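Local coordinates for protein esterase Rv0045c (Mycobacterium tuberculosis, PDB 6WYN) that hydrolyses carboxylic esters, preferring short straight-chain alkyl esters, and probably acts in ester or lipid metabolism, although its physiological substrate is unknown, at residues G153-G158 with S183-H188; T160-A165 with G173-V178; D179-A184 with A290-R295. All coordinates share one frame; numbering follows the deposited sequence.

Interaction 1. Residues G153-G158 with S183-H188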
loop_
_atom_site.group_PDB
_atom_site.type_symbol
_atom_site.label_atom_id
_atom_site.label_comp_id
_atom_site.label_asym_id
_atom_site.label_seq_id
_atom_site.Cartn_x
_atom_site.Cartn_y
_atom_site.Cartn_z
ATOM N N GLY A 153 -2.147 3.281 5.455
ATOM C CA GLY A 153 -2.424 3.136 4.030
ATOM C C GLY A 153 -1.579 4.063 3.215
ATOM O O GLY A 153 -1.588 5.301 3.492
ATOM N N MET A 154 -0.970 3.546 2.166
ATOM C CA MET A 154 -0.203 4.402 1.227
ATOM C C MET A 154 -1.020 4.657 -0.057
ATOM O O MET A 154 -1.568 3.699 -0.660
ATOM C CB MET A 154 1.127 3.736 0.886
ATOM C CG MET A 154 1.994 4.592 0.022
ATOM S SD MET A 154 2.059 3.837 -1.602
ATOM C CE MET A 154 3.060 5.004 -2.520
ATOM N N SER A 155 -1.055 5.901 -0.525
ATOM C CA SER A 155 -1.729 6.279 -1.815
ATOM C C SER A 155 -3.148 5.635 -1.944
ATOM O O SER A 155 -4.003 5.937 -1.130
ATOM C CB SER A 155 -0.829 6.020 -2.985
ATOM O OG SER A 155 -1.189 6.895 -4.062
ATOM N N LEU A 156 -3.453 4.823 -2.944
ATOM C CA LEU A 156 -4.790 4.167 -3.051
ATOM C C LEU A 156 -5.193 3.492 -1.729
ATOM O O LEU A 156 -6.344 3.599 -1.312
ATOM C CB LEU A 156 -4.693 3.136 -4.171
ATOM C CG LEU A 156 -5.963 2.351 -4.494
ATOM C CD1 LEU A 156 -7.138 3.284 -4.846
ATOM C CD2 LEU A 156 -5.672 1.411 -5.658
ATOM N N GLY A 157 -4.245 2.821 -1.079
ATOM C CA GLY A 157 -4.436 2.230 0.245
ATOM C C GLY A 157 -4.875 3.206 1.295
ATOM O O GLY A 157 -5.699 2.821 2.139
ATOM N N GLY A 158 -4.286 4.414 1.336
ATOM C CA GLY A 158 -4.682 5.446 2.313
ATOM C C GLY A 158 -6.129 5.917 2.123
ATOM O O GLY A 158 -6.839 6.111 3.146
ATOM N N SER A 183 -7.627 14.883 -2.539
ATOM C CA SER A 183 -7.289 15.845 -3.624
ATOM C C SER A 183 -6.044 15.383 -4.386
ATOM O O SER A 183 -6.003 15.503 -5.624
ATOM C CB SER A 183 -7.141 17.249 -3.080
ATOM O OG SER A 183 -8.332 17.635 -2.409
ATOM N N ALA A 184 -5.021 14.891 -3.682
ATOM C CA ALA A 184 -3.733 14.545 -4.318
ATOM C C ALA A 184 -3.927 13.369 -5.274
ATOM O O ALA A 184 -3.399 13.386 -6.409
ATOM C CB ALA A 184 -2.712 14.245 -3.241
ATOM N N LEU A 185 -4.640 12.337 -4.859
ATOM C CA LEU A 185 -4.834 11.184 -5.776
ATOM C C LEU A 185 -5.768 11.603 -6.927
ATOM O O LEU A 185 -5.539 11.165 -8.025
ATOM C CB LEU A 185 -5.386 9.968 -5.014
ATOM C CG LEU A 185 -5.324 8.649 -5.800
ATOM C CD1 LEU A 185 -4.006 8.464 -6.510
ATOM C CD2 LEU A 185 -5.546 7.450 -4.878
ATOM N N GLN A 186 -6.787 12.408 -6.681
ATOM C CA GLN A 186 -7.655 12.945 -7.773
ATOM C C GLN A 186 -6.774 13.617 -8.836
ATOM O O GLN A 186 -6.936 13.344 -10.030
ATOM C CB GLN A 186 -8.675 13.926 -7.202
ATOM C CG GLN A 186 -9.741 14.366 -8.205
ATOM C CD GLN A 186 -10.882 15.053 -7.490
ATOM O OE1 GLN A 186 -10.692 15.909 -6.629
ATOM N NE2 GLN A 186 -12.090 14.667 -7.828
ATOM N N ARG A 187 -5.839 14.476 -8.434
ATOM C CA ARG A 187 -4.954 15.167 -9.421
ATOM C C ARG A 187 -4.150 14.095 -10.186
ATOM O O ARG A 187 -4.041 14.185 -11.444
ATOM C CB ARG A 187 -4.139 16.234 -8.651
ATOM C CG ARG A 187 -2.925 16.843 -9.352
ATOM C CD ARG A 187 -2.017 17.715 -8.440
ATOM N NE ARG A 187 -2.853 18.375 -7.460
ATOM C CZ ARG A 187 -2.799 18.227 -6.133
ATOM N NH1 ARG A 187 -1.847 17.529 -5.535
ATOM N NH2 ARG A 187 -3.702 18.846 -5.400
ATOM N N HIS A 188 -3.580 13.085 -9.522
ATOM C CA HIS A 188 -2.832 11.993 -10.227
ATOM C C HIS A 188 -3.727 11.223 -11.219
ATOM O O HIS A 188 -3.273 10.929 -12.339
ATOM C CB HIS A 188 -2.207 11.016 -9.225
ATOM C CG HIS A 188 -1.409 9.917 -9.846
ATOM N ND1 HIS A 188 -0.127 10.114 -10.337
ATOM C CD2 HIS A 188 -1.690 8.612 -10.042
ATOM C CE1 HIS A 188 0.347 8.983 -10.826
ATOM N NE2 HIS A 188 -0.592 8.042 -10.653
#
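Where strand 150-154 turns into helix 156-167, Ser155 faces the early turns of helix 182-200, its CA lying 7.0 Å from the CA of Leu185. Leu185 alone spans the gap from the helix side. Its first torsion, chi1 -167°, sets CG opposite the backbone N and sends the forked end of the side chain across to the turn, where the two methyls divide the work. CD1 reaches the Ser155 hydroxyl, 4.0 Å from OG, a van der Waals approach. CD2 lies against the backbone at the helix start, 3.8 Å from Leu156 CA and 3.9 Å from Leu156 N, with Leu156 CB a looser neighbour. A branched aliphatic side chain suits this place, since it can cover both the hydroxyl and the adjoining main chain without competing for polar bonds.

The turn is the nucleophile elbow of the alpha/beta hydrolase fold, with the sequence Gly-Met-Ser-Leu-Gly. Ser155, the assigned nucleophile, has the strained backbone expected there (phi 46°, psi -121°), which presents its side chain at the tip between strand and helix. Gly153, Gly157 and Gly158, with no side chains, allow strand and helix to fold tightly back on each other. Ser155 OG is hydrogen-bonded to His310 NE2, so the Leu185 CD1 methyl lies beside a hydroxyl that is already held by a polar partner. On the elbow side, Leu156 also packs on Pro130 and Asn133 of helix 130-144 and approaches Gly91, a site of substrate selectivity. His188, a second such site, sits about one helical turn beyond Leu185, with its ring meeting that of Phe283.

Interaction 2. Residues T160-A165 with G173-V178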
loop_
_atom_site.group_PDB
_atom_site.type_symbol
_atom_site.label_atom_id
_atom_site.label_comp_id
_atom_site.label_asym_id
_atom_site.label_seq_id
_atom_site.Cartn_x
_atom_site.Cartn_y
_atom_site.Cartn_z
ATOM N N THR A 160 -8.452 4.091 0.669
ATOM C CA THR A 160 -9.221 2.877 1.066
ATOM C C THR A 160 -9.437 2.927 2.575
ATOM O O THR A 160 -10.556 2.699 3.028
ATOM C CB THR A 160 -8.559 1.592 0.556
ATOM O OG1 THR A 160 -8.478 1.753 -0.857
ATOM C CG2 THR A 160 -9.352 0.352 0.892
ATOM N N ALA A 161 -8.404 3.297 3.329
ATOM C CA ALA A 161 -8.467 3.375 4.794
ATOM C C ALA A 161 -9.479 4.427 5.218
ATOM O O ALA A 161 -10.189 4.188 6.191
ATOM C CB ALA A 161 -7.122 3.669 5.390
ATOM N N ILE A 162 -9.501 5.568 4.557
ATOM C CA ILE A 162 -10.479 6.620 4.893
ATOM C C ILE A 162 -11.887 6.024 4.756
ATOM O O ILE A 162 -12.658 6.175 5.684
ATOM C CB ILE A 162 -10.291 7.860 4.006
ATOM C CG1 ILE A 162 -9.038 8.625 4.418
ATOM C CG2 ILE A 162 -11.546 8.732 4.093
ATOM C CD1 ILE A 162 -8.601 9.665 3.428
ATOM N N ARG A 163 -12.188 5.388 3.631
ATOM C CA ARG A 163 -13.536 4.827 3.383
ATOM C C ARG A 163 -13.852 3.762 4.441
ATOM O O ARG A 163 -14.937 3.843 5.084
ATOM C CB ARG A 163 -13.671 4.326 1.954
ATOM C CG ARG A 163 -15.114 3.942 1.634
ATOM C CD ARG A 163 -16.211 4.869 2.182
ATOM N NE ARG A 163 -17.543 4.327 1.971
ATOM C CZ ARG A 163 -18.688 4.881 2.383
ATOM N NH1 ARG A 163 -19.838 4.272 2.128
ATOM N NH2 ARG A 163 -18.690 6.029 3.040
ATOM N N LEU A 164 -12.900 2.886 4.765
ATOM C CA LEU A 164 -13.104 1.911 5.864
ATOM C C LEU A 164 -13.448 2.631 7.168
ATOM O O LEU A 164 -14.370 2.177 7.890
ATOM C CB LEU A 164 -11.859 1.052 6.056
ATOM C CG LEU A 164 -11.634 -0.002 4.981
ATOM C CD1 LEU A 164 -10.220 -0.575 5.082
ATOM C CD2 LEU A 164 -12.674 -1.130 5.116
ATOM N N ALA A 165 -12.694 3.660 7.545
ATOM C CA ALA A 165 -12.898 4.366 8.838
ATOM C C ALA A 165 -14.328 4.920 8.906
ATOM O O ALA A 165 -14.880 5.031 10.007
ATOM C CB ALA A 165 -11.898 5.487 8.989
ATOM N N GLY A 173 -9.407 2.769 14.891
ATOM C CA GLY A 173 -9.190 3.762 15.958
ATOM C C GLY A 173 -8.397 4.951 15.436
ATOM O O GLY A 173 -8.650 6.078 15.908
ATOM N N GLU A 174 -7.485 4.722 14.473
ATOM C CA GLU A 174 -6.424 5.693 14.109
ATOM C C GLU A 174 -5.960 5.425 12.670
ATOM O O GLU A 174 -5.816 4.241 12.328
ATOM C CB GLU A 174 -5.380 5.476 15.199
ATOM C CG GLU A 174 -4.219 6.388 15.148
ATOM C CD GLU A 174 -4.317 7.584 16.076
ATOM O OE1 GLU A 174 -4.984 7.501 17.148
ATOM O OE2 GLU A 174 -3.697 8.584 15.717
ATOM N N LEU A 175 -5.830 6.466 11.846
ATOM C CA LEU A 175 -5.367 6.358 10.442
ATOM C C LEU A 175 -3.974 6.972 10.315
ATOM O O LEU A 175 -3.741 8.107 10.800
ATOM C CB LEU A 175 -6.292 7.094 9.484
ATOM C CG LEU A 175 -7.679 6.496 9.301
ATOM C CD1 LEU A 175 -8.649 7.510 8.722
ATOM C CD2 LEU A 175 -7.610 5.281 8.408
ATOM N N VAL A 176 -3.110 6.299 9.573
ATOM C CA VAL A 176 -1.843 6.888 9.085
ATOM C C VAL A 176 -1.906 6.820 7.570
ATOM O O VAL A 176 -1.977 5.696 7.024
ATOM C CB VAL A 176 -0.614 6.178 9.664
ATOM C CG1 VAL A 176 0.647 6.819 9.151
ATOM C CG2 VAL A 176 -0.629 6.144 11.196
ATOM N N LEU A 177 -1.914 7.989 6.929
ATOM C CA LEU A 177 -1.925 8.157 5.465
ATOM C C LEU A 177 -0.487 8.325 5.010
ATOM O O LEU A 177 0.201 9.302 5.498
ATOM C CB LEU A 177 -2.752 9.389 5.080
ATOM C CG LEU A 177 -4.240 9.346 5.406
ATOM C CD1 LEU A 177 -4.900 10.612 4.907
ATOM C CD2 LEU A 177 -4.936 8.149 4.763
ATOM N N VAL A 178 -0.038 7.519 4.056
ATOM C CA VAL A 178 1.329 7.708 3.503
ATOM C C VAL A 178 1.226 8.389 2.149
ATOM O O VAL A 178 0.786 7.756 1.171
ATOM C CB VAL A 178 2.121 6.401 3.502
ATOM C CG1 VAL A 178 3.523 6.559 2.965
ATOM C CG2 VAL A 178 2.167 5.835 4.904
#
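Leu175 points from strand 174-178 toward segment 160-165 of helix 156-167 and spreads its two methyls over a pair of alanines one helical turn apart. CD2 presses on Ala161 CB at 3.5 Å, closer than usual for two carbons, and also rests 3.6 Å from Ala161 O. CD1 turns to the next turn of the helix and meets Ala165 CB at 3.8 Å. The fork fits because chi1 of -69° keeps CG beside the backbone N and opposite the carbonyl carbon. Alanine suits both helix positions: its single methyl gives the leucine a shallow surface and lets the helix lie near the sheet.

This is the return half of a beta-alpha-beta crossover, in which strand 150-154, helix 156-167 and strand 174-178 follow one another and the two parallel strands are neighbours in the central sheet. The helix segment runs nearly antiparallel to the strand, at 162° between their directions, with 9.2 Å between the axes.

Two residues along the strand, Leu177 meets Ile162 in a different manner, the two side chains crossing at about a right angle. Ile162 CD1 touches Leu177 CD1 at 4.1 Å, while Ile162 CG1 lies 4.1 Å from Leu177 CD2, so the end of the isoleucine lies against both methyls of the leucine. Neither CB is aimed directly across; it is the outer carbons that close the gap, for which long aliphatic residues are well suited. Between the leucines, Val176 turns away from the helix and packs on Val152 and Val276 of the flanking strands. Leu175 and Leu177 both also touch Ile273 of strand 273-278.

Interaction 3. Residues D179-A184 with A290-R295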
loop_
_atom_site.group_PDB
_atom_site.type_symbol
_atom_site.label_atom_id
_atom_site.label_comp_id
_atom_site.label_asym_id
_atom_site.label_seq_id
_atom_site.Cartn_x
_atom_site.Cartn_y
_atom_site.Cartn_z
ATOM N N ASP A 179 1.723 9.646 2.110
ATOM C CA ASP A 179 1.875 10.502 0.919
ATOM C C ASP A 179 0.598 10.546 0.073
ATOM O O ASP A 179 0.710 10.497 -1.141
ATOM C CB ASP A 179 3.092 10.063 0.103
ATOM C CG ASP A 179 3.779 11.220 -0.623
ATOM O OD1 ASP A 179 4.093 12.203 0.046
ATOM O OD2 ASP A 179 3.967 11.143 -1.879
ATOM N N VAL A 180 -0.553 10.763 0.675
ATOM C CA VAL A 180 -1.797 10.956 -0.101
ATOM C C VAL A 180 -2.832 11.766 0.683
ATOM O O VAL A 180 -2.888 11.677 1.903
ATOM C CB VAL A 180 -2.361 9.577 -0.511
ATOM C CG1 VAL A 180 -2.958 8.870 0.699
ATOM C CG2 VAL A 180 -3.367 9.703 -1.649
ATOM N N THR A 181 -3.686 12.468 -0.059
ATOM C CA THR A 181 -4.997 12.997 0.409
ATOM C C THR A 181 -6.002 12.726 -0.721
ATOM O O THR A 181 -5.600 12.454 -1.846
ATOM C CB THR A 181 -4.929 14.501 0.734
ATOM O OG1 THR A 181 -4.970 15.182 -0.525
ATOM C CG2 THR A 181 -3.679 14.915 1.490
ATOM N N PRO A 182 -7.324 12.860 -0.501
ATOM C CA PRO A 182 -8.281 12.712 -1.602
ATOM C C PRO A 182 -7.920 13.598 -2.795
ATOM O O PRO A 182 -7.829 13.104 -3.919
ATOM C CB PRO A 182 -9.580 13.124 -0.952
ATOM C CG PRO A 182 -9.384 12.663 0.464
ATOM C CD PRO A 182 -7.976 13.116 0.796
ATOM N N SER A 183 -7.627 14.883 -2.539
ATOM C CA SER A 183 -7.289 15.845 -3.624
ATOM C C SER A 183 -6.044 15.383 -4.386
ATOM O O SER A 183 -6.003 15.503 -5.624
ATOM C CB SER A 183 -7.141 17.249 -3.080
ATOM O OG SER A 183 -8.332 17.635 -2.409
ATOM N N ALA A 184 -5.021 14.891 -3.682
ATOM C CA ALA A 184 -3.733 14.545 -4.318
ATOM C C ALA A 184 -3.927 13.369 -5.274
ATOM O O ALA A 184 -3.399 13.386 -6.409
ATOM C CB ALA A 184 -2.712 14.245 -3.241
ATOM N N ALA A 290 -3.071 21.410 4.240
ATOM C CA ALA A 290 -3.978 22.342 4.940
ATOM C C ALA A 290 -5.436 21.922 4.737
ATOM O O ALA A 290 -6.242 22.063 5.679
ATOM C CB ALA A 290 -3.730 23.762 4.446
ATOM N N GLU A 291 -5.808 21.511 3.539
ATOM C CA GLU A 291 -7.219 21.077 3.250
ATOM C C GLU A 291 -7.553 19.883 4.145
ATOM O O GLU A 291 -8.613 19.838 4.800
ATOM C CB GLU A 291 -7.360 20.789 1.747
ATOM C CG GLU A 291 -8.719 20.215 1.340
ATOM C CD GLU A 291 -8.832 19.846 -0.116
ATOM O OE1 GLU A 291 -9.965 20.005 -0.669
ATOM O OE2 GLU A 291 -7.788 19.482 -0.732
ATOM N N LEU A 292 -6.616 18.964 4.282
ATOM C CA LEU A 292 -6.839 17.777 5.136
ATOM C C LEU A 292 -7.001 18.217 6.590
ATOM O O LEU A 292 -7.930 17.719 7.286
ATOM C CB LEU A 292 -5.673 16.815 4.965
ATOM C CG LEU A 292 -5.732 15.560 5.818
ATOM C CD1 LEU A 292 -7.001 14.784 5.547
ATOM C CD2 LEU A 292 -4.519 14.706 5.549
ATOM N N HIS A 293 -6.195 19.175 7.047
ATOM C CA HIS A 293 -6.296 19.679 8.435
ATOM C C HIS A 293 -7.690 20.276 8.650
ATOM O O HIS A 293 -8.291 20.008 9.686
ATOM C CB HIS A 293 -5.189 20.710 8.785
ATOM C CG HIS A 293 -5.523 21.369 10.079
ATOM N ND1 HIS A 293 -6.192 22.588 10.134
ATOM C CD2 HIS A 293 -5.450 20.914 11.348
ATOM C CE1 HIS A 293 -6.482 22.866 11.392
ATOM N NE2 HIS A 293 -6.027 21.849 12.161
ATOM N N ARG A 294 -8.162 21.088 7.714
ATOM C CA ARG A 294 -9.437 21.838 7.887
ATOM C C ARG A 294 -10.626 20.867 7.912
ATOM O O ARG A 294 -11.521 21.065 8.746
ATOM C CB ARG A 294 -9.572 22.891 6.783
ATOM C CG ARG A 294 -8.664 24.102 6.994
ATOM C CD ARG A 294 -9.054 25.327 6.159
ATOM N NE ARG A 294 -9.114 24.910 4.766
ATOM C CZ ARG A 294 -8.082 24.916 3.926
ATOM N NH1 ARG A 294 -6.913 25.398 4.336
ATOM N NH2 ARG A 294 -8.233 24.453 2.688
ATOM N N ARG A 295 -10.600 19.805 7.097
ATOM C CA ARG A 295 -11.770 18.882 6.996
ATOM C C ARG A 295 -11.756 17.815 8.102
ATOM O O ARG A 295 -12.850 17.499 8.611
ATOM C CB ARG A 295 -11.812 18.237 5.609
ATOM C CG ARG A 295 -11.800 19.237 4.463
ATOM C CD ARG A 295 -13.144 19.900 4.239
ATOM N NE ARG A 295 -13.472 19.951 2.823
ATOM C CZ ARG A 295 -14.322 19.131 2.219
ATOM N NH1 ARG A 295 -14.938 18.190 2.910
ATOM N NH2 ARG A 295 -14.553 19.256 0.924
HETATM O O HOH W 1 -5.935 17.496 0.437
#
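Ser183 has its OG opposite the carbonyl carbon and beside the backbone N (chi1 -57°), while Glu291 starts with CG opposite the backbone N (chi1 175°) and continues extended; together these torsions bring the hydroxyl to the carboxylate. The contact joins the start of helix 182-200 to helix 286-295 in the alpha/beta hydrolase fold, just beyond the loop that follows strand 174-178 and carries Asp179, assigned to the catalytic triad and hydrogen-bonded through OD2 to His310 ND1.

Ser183 OG donates to Glu291 OE2 over a short 2.6 Å, approaching from above the carboxylate plane, 38° out of it. The other oxygen, OE1, is 3.4 Å from the same hydroxyl at an angle too poor for a bond. A small serine suits the helix surface here, and the long glutamate covers the remaining distance.

Thr181 is the N-cap of helix 182-200. Its OG1 lies between the backbone N and the carbonyl carbon, where it accepts from Ala184 N at 3.2 Å, satisfying an amide of the first helical turn. The same hydroxyl donates to a water 2.7 Å away, and that water donates to Glu291 OE2 at 3.0 Å. OE2 therefore takes one direct and one water-mediated bond from the two hydroxyl residues, an environment consistent with a charged carboxylate. Trp263 of helix 260-268 packs on Pro182 and Glu291 and makes a weak hydrogen bond from NE1 to Ser183 OG.

Threonine suits this place because its hydroxyl caps the helix while its methyl is left to pack against Leu292. The two side chains cross at a slant, and Thr181 CG2 meets Leu292 CD2 at 4.2 Å.

In the fold
From the N-terminal side, strand 150-154 enters the elbow of interaction 1, and the chain continues along helix 156-167 into interaction 2. That contact closes first, a short loop returning to the neighbouring strand 174-178, and is nested inside the longer loop that interaction 1 closes on helix 182-200. Interaction 3 opens after interaction 2 has closed. Its first segment, 179-184, overlaps the second of interaction 1 at Ser183 and Ala184, and the loop closes more than a hundred residues later on helix 286-295. Val180 packs between interactions 1 and 3, touching Ser155 and Leu185, and Leu177 of interaction 2 reaches Leu292. Interaction 2 ties a helix to the central sheet, interaction 1 the elbow to helix 182-200, and interaction 3 that helix to helix 286-295.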